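Local coordinates for adhesion and penetration protein autotransporter (Haemophilus influenzae, PDB 3SYJ) that promotes bacterial adherence to host cells and bacterial aggregation through a surface-exposed beta-helical passenger domain that also carries a probable serine protease, at residues A[338-343]-A[361-366]; A[348-353]-A[369-374]; A[395-400]-A[418-423]; A[412-417]-A[433-438]. All coordinates share one frame; numbering follows the deposited sequence.

Contact 1 (A[338-343]-A[361-366])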
loop_
_atom_site.group_PDB
_atom_site.type_symbol
_atom_site.label_atom_id
_atom_site.label_comp_id
_atom_site.label_asym_id
_atom_site.label_seq_id
_atom_site.Cartn_x
_atom_site.Cartn_y
_atom_site.Cartn_z
ATOM N N GLU A 338 -46.148 9.561 58.842
ATOM C CA GLU A 338 -44.915 10.323 58.985
ATOM C C GLU A 338 -43.774 9.679 58.190
ATOM O O GLU A 338 -43.792 8.484 57.902
ATOM C CB GLU A 338 -44.525 10.453 60.458
ATOM C CG GLU A 338 -44.291 9.123 61.173
ATOM C CD GLU A 338 -43.803 9.303 62.602
ATOM O OE1 GLU A 338 -42.691 9.836 62.786
ATOM O OE2 GLU A 338 -44.527 8.909 63.541
ATOM N N THR A 339 -42.790 10.487 57.827
ATOM C CA THR A 339 -41.619 9.991 57.120
ATOM C C THR A 339 -40.574 9.516 58.132
ATOM O O THR A 339 -40.418 10.108 59.195
ATOM C CB THR A 339 -41.058 11.077 56.185
ATOM O OG1 THR A 339 -41.964 11.250 55.090
ATOM C CG2 THR A 339 -39.682 10.696 55.649
ATOM N N LEU A 340 -39.880 8.429 57.814
ATOM C CA LEU A 340 -38.933 7.848 58.759
ATOM C C LEU A 340 -37.523 7.956 58.222
ATOM O O LEU A 340 -37.308 7.882 57.015
ATOM C CB LEU A 340 -39.262 6.384 59.023
ATOM C CG LEU A 340 -40.649 6.087 59.581
ATOM C CD1 LEU A 340 -40.916 4.595 59.464
ATOM C CD2 LEU A 340 -40.791 6.564 61.023
ATOM N N TYR A 341 -36.566 8.129 59.125
ATOM C CA TYR A 341 -35.166 8.270 58.739
ATOM C C TYR A 341 -34.322 7.244 59.481
ATOM O O TYR A 341 -34.261 7.252 60.710
ATOM C CB TYR A 341 -34.657 9.692 59.017
ATOM C CG TYR A 341 -33.201 9.915 58.651
ATOM C CD1 TYR A 341 -32.818 10.127 57.330
ATOM C CD2 TYR A 341 -32.209 9.921 59.627
ATOM C CE1 TYR A 341 -31.483 10.328 56.992
ATOM C CE2 TYR A 341 -30.876 10.126 59.300
ATOM C CZ TYR A 341 -30.517 10.325 57.983
ATOM O OH TYR A 341 -29.190 10.528 57.657
ATOM N N PHE A 342 -33.686 6.357 58.723
ATOM C CA PHE A 342 -32.869 5.294 59.283
ATOM C C PHE A 342 -31.421 5.527 58.904
ATOM O O PHE A 342 -31.088 5.652 57.723
ATOM C CB PHE A 342 -33.279 3.938 58.715
ATOM C CG PHE A 342 -34.633 3.453 59.161
ATOM C CD1 PHE A 342 -34.762 2.651 60.284
ATOM C CD2 PHE A 342 -35.770 3.746 58.423
ATOM C CE1 PHE A 342 -36.006 2.175 60.683
ATOM C CE2 PHE A 342 -37.022 3.280 58.817
ATOM C CZ PHE A 342 -37.137 2.492 59.947
ATOM N N MET A 343 -30.559 5.565 59.909
ATOM C CA MET A 343 -29.129 5.679 59.682
ATOM C C MET A 343 -28.379 4.532 60.367
ATOM O O MET A 343 -28.749 4.114 61.460
ATOM C CB MET A 343 -28.628 7.020 60.209
ATOM C CG MET A 343 -27.174 7.309 59.880
ATOM S SD MET A 343 -26.501 8.608 60.935
ATOM C CE MET A 343 -27.981 9.563 61.293
ATOM N N GLY A 361 -46.076 9.310 54.202
ATOM C CA GLY A 361 -44.767 9.168 54.809
ATOM C C GLY A 361 -43.874 8.350 53.894
ATOM O O GLY A 361 -44.337 7.410 53.241
ATOM N N GLY A 362 -42.595 8.714 53.839
ATOM C CA GLY A 362 -41.625 8.003 53.023
ATOM C C GLY A 362 -40.477 7.449 53.846
ATOM O O GLY A 362 -40.495 7.527 55.079
ATOM N N LEU A 363 -39.476 6.895 53.165
ATOM C CA LEU A 363 -38.311 6.313 53.832
ATOM C C LEU A 363 -36.984 6.898 53.345
ATOM O O LEU A 363 -36.706 6.937 52.148
ATOM C CB LEU A 363 -38.282 4.800 53.617
ATOM C CG LEU A 363 -39.429 3.930 54.123
ATOM C CD1 LEU A 363 -39.369 2.590 53.419
ATOM C CD2 LEU A 363 -39.331 3.759 55.632
ATOM N N TYR A 364 -36.161 7.342 54.287
ATOM C CA TYR A 364 -34.795 7.759 53.990
ATOM C C TYR A 364 -33.821 6.762 54.592
ATOM O O TYR A 364 -33.954 6.387 55.758
ATOM C CB TYR A 364 -34.514 9.154 54.556
ATOM C CG TYR A 364 -35.159 10.279 53.774
ATOM C CD1 TYR A 364 -36.528 10.489 53.823
ATOM C CD2 TYR A 364 -34.396 11.128 52.988
ATOM C CE1 TYR A 364 -37.125 11.517 53.106
ATOM C CE2 TYR A 364 -34.981 12.156 52.270
ATOM C CZ TYR A 364 -36.346 12.344 52.332
ATOM O OH TYR A 364 -36.928 13.368 51.620
ATOM N N PHE A 365 -32.851 6.321 53.799
ATOM C CA PHE A 365 -31.818 5.429 54.311
ATOM C C PHE A 365 -30.438 6.060 54.166
ATOM O O PHE A 365 -30.039 6.463 53.071
ATOM C CB PHE A 365 -31.870 4.061 53.623
ATOM C CG PHE A 365 -33.100 3.250 53.962
ATOM C CD1 PHE A 365 -33.145 2.478 55.117
ATOM C CD2 PHE A 365 -34.209 3.260 53.126
ATOM C CE1 PHE A 365 -34.276 1.727 55.432
ATOM C CE2 PHE A 365 -35.345 2.512 53.437
ATOM C CZ PHE A 365 -35.373 1.741 54.594
ATOM N N GLU A 366 -29.725 6.170 55.283
ATOM C CA GLU A 366 -28.336 6.622 55.272
ATOM C C GLU A 366 -27.441 5.488 55.782
ATOM O O GLU A 366 -27.457 5.168 56.963
ATOM C CB GLU A 366 -28.180 7.877 56.131
ATOM C CG GLU A 366 -26.756 8.212 56.508
ATOM C CD GLU A 366 -26.100 9.182 55.549
ATOM O OE1 GLU A 366 -26.485 10.374 55.560
ATOM O OE2 GLU A 366 -25.189 8.757 54.799
#

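Contact 2 (A[348-353]-A[369-374])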
loop_
_atom_site.group_PDB
_atom_site.type_symbol
_atom_site.label_atom_id
_atom_site.label_comp_id
_atom_site.label_asym_id
_atom_site.label_seq_id
_atom_site.Cartn_x
_atom_site.Cartn_y
_atom_site.Cartn_z
ATOM N N GLY A 348 -27.340 -2.131 58.841
ATOM C CA GLY A 348 -28.569 -2.065 59.607
ATOM C C GLY A 348 -29.613 -3.031 59.095
ATOM O O GLY A 348 -29.508 -3.562 57.983
ATOM N N SER A 349 -30.630 -3.262 59.914
ATOM C CA SER A 349 -31.699 -4.194 59.574
ATOM C C SER A 349 -33.060 -3.570 59.873
ATOM O O SER A 349 -33.232 -2.859 60.866
ATOM C CB SER A 349 -31.547 -5.503 60.361
ATOM O OG SER A 349 -30.475 -6.289 59.859
ATOM N N LEU A 350 -34.026 -3.830 59.001
ATOM C CA LEU A 350 -35.384 -3.386 59.236
ATOM C C LEU A 350 -36.300 -4.549 58.920
ATOM O O LEU A 350 -36.310 -5.050 57.798
ATOM C CB LEU A 350 -35.718 -2.173 58.363
ATOM C CG LEU A 350 -37.179 -1.733 58.438
ATOM C CD1 LEU A 350 -37.565 -1.318 59.880
ATOM C CD2 LEU A 350 -37.486 -0.632 57.420
ATOM N N ILE A 351 -37.058 -4.992 59.913
ATOM C CA ILE A 351 -37.876 -6.184 59.743
ATOM C C ILE A 351 -39.329 -5.790 59.722
ATOM O O ILE A 351 -39.803 -5.105 60.625
ATOM C CB ILE A 351 -37.657 -7.229 60.876
ATOM C CG1 ILE A 351 -36.275 -7.866 60.775
ATOM C CG2 ILE A 351 -38.717 -8.316 60.823
ATOM C CD1 ILE A 351 -35.194 -7.079 61.473
ATOM N N PHE A 352 -40.031 -6.221 58.683
ATOM C CA PHE A 352 -41.462 -5.980 58.587
ATOM C C PHE A 352 -42.246 -7.112 59.275
ATOM O O PHE A 352 -42.363 -8.227 58.748
ATOM C CB PHE A 352 -41.880 -5.812 57.119
ATOM C CG PHE A 352 -41.613 -4.432 56.559
ATOM C CD1 PHE A 352 -40.323 -3.927 56.489
ATOM C CD2 PHE A 352 -42.657 -3.648 56.085
ATOM C CE1 PHE A 352 -40.084 -2.660 55.964
ATOM C CE2 PHE A 352 -42.421 -2.383 55.565
ATOM C CZ PHE A 352 -41.133 -1.886 55.506
ATOM N N ALA A 353 -42.776 -6.818 60.460
ATOM C CA ALA A 353 -43.596 -7.776 61.196
ATOM C C ALA A 353 -45.045 -7.764 60.708
ATOM O O ALA A 353 -45.809 -8.697 60.974
ATOM C CB ALA A 353 -43.529 -7.495 62.685
ATOM N N PHE A 369 -28.542 -1.075 54.510
ATOM C CA PHE A 369 -29.624 -1.729 55.234
ATOM C C PHE A 369 -30.089 -3.002 54.543
ATOM O O PHE A 369 -30.051 -3.109 53.316
ATOM C CB PHE A 369 -30.815 -0.783 55.419
ATOM C CG PHE A 369 -30.681 0.126 56.603
ATOM C CD1 PHE A 369 -29.901 1.267 56.531
ATOM C CD2 PHE A 369 -31.324 -0.167 57.793
ATOM C CE1 PHE A 369 -29.770 2.103 57.630
ATOM C CE2 PHE A 369 -31.192 0.660 58.899
ATOM C CZ PHE A 369 -30.416 1.799 58.819
ATOM N N THR A 370 -30.528 -3.957 55.354
ATOM C CA THR A 370 -31.211 -5.151 54.881
ATOM C C THR A 370 -32.642 -5.037 55.364
ATOM O O THR A 370 -32.886 -4.899 56.561
ATOM C CB THR A 370 -30.579 -6.440 55.447
ATOM O OG1 THR A 370 -29.197 -6.508 55.058
ATOM C CG2 THR A 370 -31.314 -7.676 54.931
ATOM N N VAL A 371 -33.585 -5.057 54.429
ATOM C CA VAL A 371 -34.982 -4.854 54.763
ATOM C C VAL A 371 -35.742 -6.102 54.369
ATOM O O VAL A 371 -35.766 -6.493 53.202
ATOM C CB VAL A 371 -35.552 -3.627 54.047
ATOM C CG1 VAL A 371 -36.948 -3.333 54.534
ATOM C CG2 VAL A 371 -34.651 -2.425 54.295
ATOM N N SER A 372 -36.354 -6.739 55.358
ATOM C CA SER A 372 -36.861 -8.083 55.169
ATOM C C SER A 372 -38.216 -8.299 55.827
ATOM O O SER A 372 -38.459 -7.816 56.934
ATOM C CB SER A 372 -35.842 -9.079 55.735
ATOM O OG SER A 372 -36.453 -10.330 56.015
ATOM N N PRO A 373 -39.100 -9.041 55.149
ATOM C CA PRO A 373 -40.378 -9.452 55.737
ATOM C C PRO A 373 -40.168 -10.676 56.605
ATOM O O PRO A 373 -39.311 -11.486 56.271
ATOM C CB PRO A 373 -41.209 -9.881 54.520
ATOM C CG PRO A 373 -40.277 -9.866 53.341
ATOM C CD PRO A 373 -38.887 -9.639 53.823
ATOM N N ASN A 374 -40.932 -10.832 57.679
ATOM C CA ASN A 374 -40.948 -12.112 58.379
ATOM C C ASN A 374 -41.578 -13.166 57.488
ATOM O O ASN A 374 -41.207 -14.341 57.533
ATOM C CB ASN A 374 -41.734 -12.016 59.680
ATOM C CG ASN A 374 -40.950 -11.349 60.771
ATOM O OD1 ASN A 374 -39.715 -11.280 60.708
ATOM N ND2 ASN A 374 -41.649 -10.848 61.785
HETATM O O HOH W 1 -44.383 -11.060 61.440
#

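Contact 3 (A[395-400]-A[418-423])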
loop_
_atom_site.group_PDB
_atom_site.type_symbol
_atom_site.label_atom_id
_atom_site.label_comp_id
_atom_site.label_asym_id
_atom_site.label_seq_id
_atom_site.Cartn_x
_atom_site.Cartn_y
_atom_site.Cartn_z
ATOM N N LYS A 395 -36.156 -6.520 50.353
ATOM C CA LYS A 395 -36.729 -7.849 50.143
ATOM C C LYS A 395 -38.240 -7.867 50.351
ATOM O O LYS A 395 -38.843 -8.921 50.546
ATOM C CB LYS A 395 -36.047 -8.867 51.057
ATOM C CG LYS A 395 -34.574 -9.048 50.737
ATOM C CD LYS A 395 -33.865 -9.961 51.731
ATOM C CE LYS A 395 -32.396 -10.113 51.356
ATOM N NZ LYS A 395 -31.584 -10.777 52.418
ATOM N N VAL A 396 -38.847 -6.688 50.296
ATOM C CA VAL A 396 -40.263 -6.538 50.586
ATOM C C VAL A 396 -41.028 -6.166 49.329
ATOM O O VAL A 396 -40.652 -5.231 48.623
ATOM C CB VAL A 396 -40.471 -5.468 51.659
ATOM C CG1 VAL A 396 -41.933 -5.161 51.826
ATOM C CG2 VAL A 396 -39.889 -5.953 52.968
ATOM N N ASN A 397 -42.097 -6.900 49.042
ATOM C CA ASN A 397 -42.884 -6.636 47.843
ATOM C C ASN A 397 -43.709 -5.357 47.946
ATOM O O ASN A 397 -43.784 -4.734 49.004
ATOM C CB ASN A 397 -43.806 -7.811 47.530
ATOM C CG ASN A 397 -43.092 -8.935 46.818
ATOM O OD1 ASN A 397 -43.289 -10.107 47.148
ATOM N ND2 ASN A 397 -42.254 -8.591 45.839
ATOM N N GLY A 398 -44.343 -4.984 46.842
ATOM C CA GLY A 398 -45.181 -3.799 46.811
ATOM C C GLY A 398 -46.654 -4.150 46.700
ATOM O O GLY A 398 -47.048 -5.299 46.895
ATOM N N VAL A 399 -47.466 -3.153 46.362
ATOM C CA VAL A 399 -48.915 -3.285 46.367
ATOM C C VAL A 399 -49.464 -2.991 44.981
ATOM O O VAL A 399 -49.002 -2.062 44.317
ATOM C CB VAL A 399 -49.525 -2.286 47.355
ATOM C CG1 VAL A 399 -51.038 -2.257 47.224
ATOM C CG2 VAL A 399 -49.080 -2.618 48.778
ATOM N N GLU A 400 -50.450 -3.775 44.549
ATOM C CA GLU A 400 -51.013 -3.623 43.210
ATOM C C GLU A 400 -51.579 -2.220 43.009
ATOM O O GLU A 400 -52.196 -1.662 43.914
ATOM C CB GLU A 400 -52.092 -4.676 42.960
ATOM C CG GLU A 400 -52.600 -4.717 41.525
ATOM C CD GLU A 400 -53.643 -5.807 41.303
ATOM O OE1 GLU A 400 -53.975 -6.530 42.263
ATOM O OE2 GLU A 400 -54.131 -5.949 40.167
ATOM N N GLY A 418 -41.374 -13.757 44.602
ATOM C CA GLY A 418 -42.604 -13.948 43.867
ATOM C C GLY A 418 -42.917 -12.842 42.880
ATOM O O GLY A 418 -42.028 -12.138 42.397
ATOM N N GLU A 419 -44.200 -12.699 42.582
ATOM C CA GLU A 419 -44.664 -11.691 41.641
ATOM C C GLU A 419 -45.041 -10.427 42.383
ATOM O O GLU A 419 -46.087 -10.368 43.022
ATOM C CB GLU A 419 -45.882 -12.207 40.879
ATOM C CG GLU A 419 -46.654 -11.122 40.151
ATOM C CD GLU A 419 -47.996 -11.610 39.636
ATOM O OE1 GLU A 419 -48.338 -12.789 39.885
ATOM O OE2 GLU A 419 -48.712 -10.814 38.986
ATOM N N ASN A 420 -44.184 -9.415 42.316
ATOM C CA ASN A 420 -44.527 -8.125 42.891
ATOM C C ASN A 420 -45.503 -7.438 41.966
ATOM O O ASN A 420 -45.255 -7.311 40.763
ATOM C CB ASN A 420 -43.298 -7.247 43.080
ATOM C CG ASN A 420 -43.659 -5.836 43.506
ATOM O OD1 ASN A 420 -44.607 -5.624 44.266
ATOM N ND2 ASN A 420 -42.903 -4.861 43.017
ATOM N N LYS A 421 -46.629 -7.007 42.507
ATOM C CA LYS A 421 -47.626 -6.399 41.650
ATOM C C LYS A 421 -47.508 -4.871 41.583
ATOM O O LYS A 421 -48.120 -4.237 40.725
ATOM C CB LYS A 421 -49.027 -6.867 42.030
ATOM C CG LYS A 421 -49.472 -8.083 41.235
ATOM C CD LYS A 421 -50.757 -8.671 41.777
ATOM C CE LYS A 421 -50.509 -9.379 43.102
ATOM N NZ LYS A 421 -51.708 -10.135 43.558
ATOM N N GLY A 422 -46.697 -4.289 42.467
ATOM C CA GLY A 422 -46.433 -2.863 42.425
ATOM C C GLY A 422 -45.527 -2.513 41.258
ATOM O O GLY A 422 -44.861 -3.383 40.688
ATOM N N SER A 423 -45.498 -1.238 40.891
ATOM C CA SER A 423 -44.555 -0.776 39.877
ATOM C C SER A 423 -43.503 0.145 40.495
ATOM O O SER A 423 -43.457 0.323 41.709
ATOM C CB SER A 423 -45.290 -0.072 38.735
ATOM O OG SER A 423 -45.999 1.055 39.222
HETATM O O HOH W 2 -47.563 -7.485 45.398
#

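Contact 4 (A[412-417]-A[433-438])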
loop_
_atom_site.group_PDB
_atom_site.type_symbol
_atom_site.label_atom_id
_atom_site.label_comp_id
_atom_site.label_asym_id
_atom_site.label_seq_id
_atom_site.Cartn_x
_atom_site.Cartn_y
_atom_site.Cartn_z
ATOM N N LEU A 412 -30.813 0.661 45.443
ATOM C CA LEU A 412 -31.915 -0.134 45.961
ATOM C C LEU A 412 -31.775 -1.493 45.304
ATOM O O LEU A 412 -32.031 -1.633 44.113
ATOM C CB LEU A 412 -33.253 0.464 45.530
ATOM C CG LEU A 412 -34.458 0.492 46.472
ATOM C CD1 LEU A 412 -35.711 0.014 45.739
ATOM C CD2 LEU A 412 -34.236 -0.325 47.717
ATOM N N HIS A 413 -31.353 -2.491 46.066
ATOM C CA HIS A 413 -31.189 -3.831 45.523
ATOM C C HIS A 413 -32.472 -4.627 45.769
ATOM O O HIS A 413 -32.688 -5.142 46.857
ATOM C CB HIS A 413 -29.962 -4.497 46.165
ATOM C CG HIS A 413 -29.700 -5.893 45.694
ATOM N ND1 HIS A 413 -30.258 -6.412 44.547
ATOM C CD2 HIS A 413 -28.907 -6.869 46.199
ATOM C CE1 HIS A 413 -29.839 -7.653 44.376
ATOM N NE2 HIS A 413 -29.018 -7.955 45.365
ATOM N N VAL A 414 -33.330 -4.701 44.760
ATOM C CA VAL A 414 -34.618 -5.384 44.898
ATOM C C VAL A 414 -34.455 -6.900 44.862
ATOM O O VAL A 414 -33.935 -7.462 43.892
ATOM C CB VAL A 414 -35.599 -4.957 43.791
ATOM C CG1 VAL A 414 -36.919 -5.728 43.898
ATOM C CG2 VAL A 414 -35.838 -3.470 43.869
ATOM N N GLN A 415 -34.912 -7.559 45.920
ATOM C CA GLN A 415 -34.681 -8.986 46.076
ATOM C C GLN A 415 -35.826 -9.666 46.827
ATOM O O GLN A 415 -35.598 -10.581 47.619
ATOM C CB GLN A 415 -33.361 -9.206 46.822
ATOM C CG GLN A 415 -32.547 -10.389 46.343
ATOM C CD GLN A 415 -31.197 -10.470 47.039
ATOM O OE1 GLN A 415 -30.165 -10.686 46.401
ATOM N NE2 GLN A 415 -31.201 -10.286 48.356
ATOM N N ALA A 416 -37.054 -9.220 46.585
ATOM C CA ALA A 416 -38.209 -9.841 47.221
ATOM C C ALA A 416 -38.610 -11.133 46.497
ATOM O O ALA A 416 -38.019 -11.492 45.476
ATOM C CB ALA A 416 -39.373 -8.862 47.260
ATOM N N LYS A 417 -39.619 -11.825 47.020
ATOM C CA LYS A 417 -40.011 -13.119 46.469
ATOM C C LYS A 417 -41.338 -13.090 45.749
ATOM O O LYS A 417 -42.309 -12.501 46.227
ATOM C CB LYS A 417 -40.061 -14.199 47.560
ATOM C CG LYS A 417 -38.702 -14.820 47.883
ATOM C CD LYS A 417 -38.810 -15.955 48.904
ATOM C CE LYS A 417 -39.594 -17.141 48.355
ATOM N NZ LYS A 417 -39.534 -18.328 49.267
ATOM N N LEU A 433 -32.280 -5.149 39.906
ATOM C CA LEU A 433 -33.389 -6.095 39.896
ATOM C C LEU A 433 -32.895 -7.514 40.091
ATOM O O LEU A 433 -32.200 -8.059 39.234
ATOM C CB LEU A 433 -34.154 -6.019 38.578
ATOM C CG LEU A 433 -34.680 -4.638 38.188
ATOM C CD1 LEU A 433 -35.384 -4.722 36.842
ATOM C CD2 LEU A 433 -35.615 -4.118 39.278
ATOM N N GLU A 434 -33.261 -8.108 41.223
ATOM C CA GLU A 434 -32.984 -9.519 41.462
ATOM C C GLU A 434 -34.094 -10.205 42.263
ATOM O O GLU A 434 -33.814 -10.869 43.260
ATOM C CB GLU A 434 -31.626 -9.700 42.167
ATOM C CG GLU A 434 -30.939 -11.023 41.815
ATOM C CD GLU A 434 -29.654 -11.277 42.586
ATOM O OE1 GLU A 434 -29.146 -10.351 43.250
ATOM O OE2 GLU A 434 -29.151 -12.418 42.522
ATOM N N GLN A 435 -35.348 -10.047 41.839
ATOM C CA GLN A 435 -36.447 -10.762 42.484
ATOM C C GLN A 435 -36.147 -12.241 42.460
ATOM O O GLN A 435 -35.631 -12.749 41.463
ATOM C CB GLN A 435 -37.772 -10.559 41.749
ATOM C CG GLN A 435 -38.521 -9.318 42.114
ATOM C CD GLN A 435 -39.238 -9.405 43.437
ATOM O OE1 GLN A 435 -40.242 -10.104 43.592
ATOM N NE2 GLN A 435 -38.745 -8.661 44.393
ATOM N N GLN A 436 -36.496 -12.921 43.548
ATOM C CA GLN A 436 -36.405 -14.374 43.632
ATOM C C GLN A 436 -37.752 -15.009 43.317
ATOM O O GLN A 436 -38.795 -14.491 43.713
ATOM C CB GLN A 436 -36.016 -14.800 45.044
ATOM C CG GLN A 436 -35.015 -13.907 45.743
ATOM C CD GLN A 436 -33.597 -14.136 45.275
ATOM O OE1 GLN A 436 -33.230 -13.769 44.158
ATOM N NE2 GLN A 436 -32.782 -14.735 46.138
ATOM N N ALA A 437 -37.728 -16.146 42.630
ATOM C CA ALA A 437 -38.941 -16.923 42.392
ATOM C C ALA A 437 -39.560 -17.344 43.720
ATOM O O ALA A 437 -38.851 -17.562 44.693
ATOM C CB ALA A 437 -38.625 -18.148 41.550
ATOM N N ASP A 438 -40.883 -17.435 43.770
ATOM C CA ASP A 438 -41.530 -17.972 44.956
ATOM C C ASP A 438 -41.584 -19.494 44.826
ATOM O O ASP A 438 -41.041 -20.052 43.874
ATOM C CB ASP A 438 -42.908 -17.340 45.202
ATOM C CG ASP A 438 -43.922 -17.643 44.100
ATOM O OD1 ASP A 438 -43.610 -18.379 43.135
ATOM O OD2 ASP A 438 -45.056 -17.135 44.213
#

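Contact 1 (A[338-343]-A[361-366])
Tyr341 and Tyr364, bridged neighbours on one face of two parallel strands, leave the backbone by different torsions: CG of Tyr341 stands anti to its own N (chi1 180°), while CG of Tyr364 stands beside its N (chi1 -75°). The two side chains therefore cross at about a right angle, and CB of Tyr364 meets the edge of the Tyr341 ring, 3.4 Å from CD1. Farther out, Tyr341 runs alongside Glu366 and brings its OH to 3.2 Å from Glu366 CB. Met343 lies beside the same glutamate, CG to CG 3.5 Å. Thr339 CG2 touches the edge of the Tyr364 ring, whereas Thr339 OG1 turns to the backbone and accepts from Gly362 N at 2.9 Å. From there four backbone bonds alternate between the strands, ending with Glu366 N to Phe342 O. The two strands belong to successive turns of the right-handed parallel beta-helix of the passenger domain, with strand 269-272 next to 340-343 in the same parallel sheet. On the buried face Leu340, Phe342, Leu363 and Phe365 pack inward. The Phe342 and Phe365 rings point the same way with planes only 14° apart, but they are slid so far, centroids 5.5 Å apart, that they barely overlap. Leu363 CD2 lies at the edge of the Phe342 ring, 4.0 Å from CE2, and Trp394 and Val392 of strand 391-394 adjoin Leu363 and Phe365.

Contact 2 (A[348-353]-A[369-374])
The Phe369 ring lies against Gly348, whose CA sits over one face, 4.1 Å from the ring centroid and offset toward the rim, in a CH-pi contact; the ring also meets the ring of Phe365. At the other end Phe352 has Ser372 O at its edge, near the ring plane, while Val371 CG1 approaches obliquely to 3.5 Å from CE1. The two segments are parallel strands on consecutive turns of the beta-helix, paired from Gly348 with Phe369 to Phe352 with Pro373. Because Gly348 bears no side chain, the phenylalanine can lie flat over its backbone. Leu350 runs alongside Val371, CD2 to CG1 4.0 Å, and CG1 reaches both Leu350 and Phe352 because it stands anti to the valine's backbone N (chi1 -173°). Ser349, Ile351, Thr370 and Ser372 occupy the other, partly exposed face, where Gln347 binds the Thr370 hydroxyl. Five backbone bonds join the strands; the last, from Asn374 N to Phe352 O, is the longest at 3.2 Å and carries the pairing past Pro373. The Asn374 side chain points toward the other strand and crosses Ile351 at about a right angle, with OD1 3.1 Å from Ile351 CG2. Its ND2 donates to a water at 2.8 Å, and that water in turn donates to Ala353 O.

Contact 3 (A[395-400]-A[418-423])
Asn397 and Gly398 face Asn420 and Gly422 across two irregular loops, with CA atoms 4.7 Å apart at Gly398 and Gly422 and no direct backbone-to-backbone hydrogen bond. The Asn420 side chain supplies the link instead. With CG anti to the backbone N (chi1 172°), its OD1 receives Gly398 N at 2.7 Å and, closing an Asx turn in its own loop, Gly422 N at 3.1 Å. Both donors stand well out of the amide plane, on opposite faces, so one oxygen is clamped between the loops. The Asn420 ND2 hydrogen-bonds to Ala445 O on the following turn. The Asn397 amide slides past in the opposite direction, the two amide planes 13° apart; its ND2 rests 3.2 Å from Asn420 CB and also gives a weak hydrogen bond to Gln435 OE1. A water receives Lys421 N and donates to Gly398 O as a second bridge. At the exposed end Glu400 and Lys421 meet through CB atoms 3.9 Å apart, their charged ends beyond salt-bridge range. The contact thus joins the loop between strands 391-394 and 403-407 to the loop between strands 411-414 and 423-427, with Trp379 on the preceding turn and Ser447 on the next.

Contact 4 (A[412-417]-A[433-438])
Val414 and Ala416 accept the two backbone bonds that make the tight part of this contact, while Lys417 and Gln436 lie along its looser, more exposed end. Glu434 N bonds to Val414 O and, two residues on, Gln436 N bonds to Ala416 O, both at 2.8 Å. The first lies where the parallel strands 411-414 and 430-433 of the beta-helix give way to loops; the second keeps those loops paired, and a CA-H...O contact from Lys417 CA to Gln436 O (3.3 Å) follows it. Beside these bonds the bend of Gln435 at chi2 (-77°) lays its buried amide over Ala416, though which way round the amide sits is doubtful. On the partly exposed side, the His413 ring and the Glu434 carboxylate are nearly coplanar, 21° apart, with Glu434 OE1 at the ring edge, 3.0 Å from CE1. Toward the open end Lys417 crosses Gln436 with CG 3.9 Å from CB, and beyond its bend its CE passes near Ala437 O. Its NZ has a long, weak ion pair with Asp439, while the Asp438 carboxylate is held by Asn442. The loop pairing therefore rests on the two main-chain bonds, with the glutamine amide packed beside them and the charged side chains adding little direct bonding between the segments.

After the protease region and the first strands of the beta-helix, contact 1 closes a turn by pairing 338-343 with 361-366. Contact 2 crosses it: 348-353 begins before contact 1 is complete, and 369-374 follows, so consecutive turns are joined on two faces. Phe369 packs on Phe342 and Phe365 CZ on Val371, linking the two contacts through the interior. Later in the chain, contact 3 joins the loops after strands 391-394 and 411-414, and contact 4 crosses it, continuing the pairing of strands 411-414 and 430-433 into the loops; Gly418 N meets Gln436 O between them. Val371 O and Lys395 N connect contact 2 to contact 3, whereas contacts 1 and 4 do not touch.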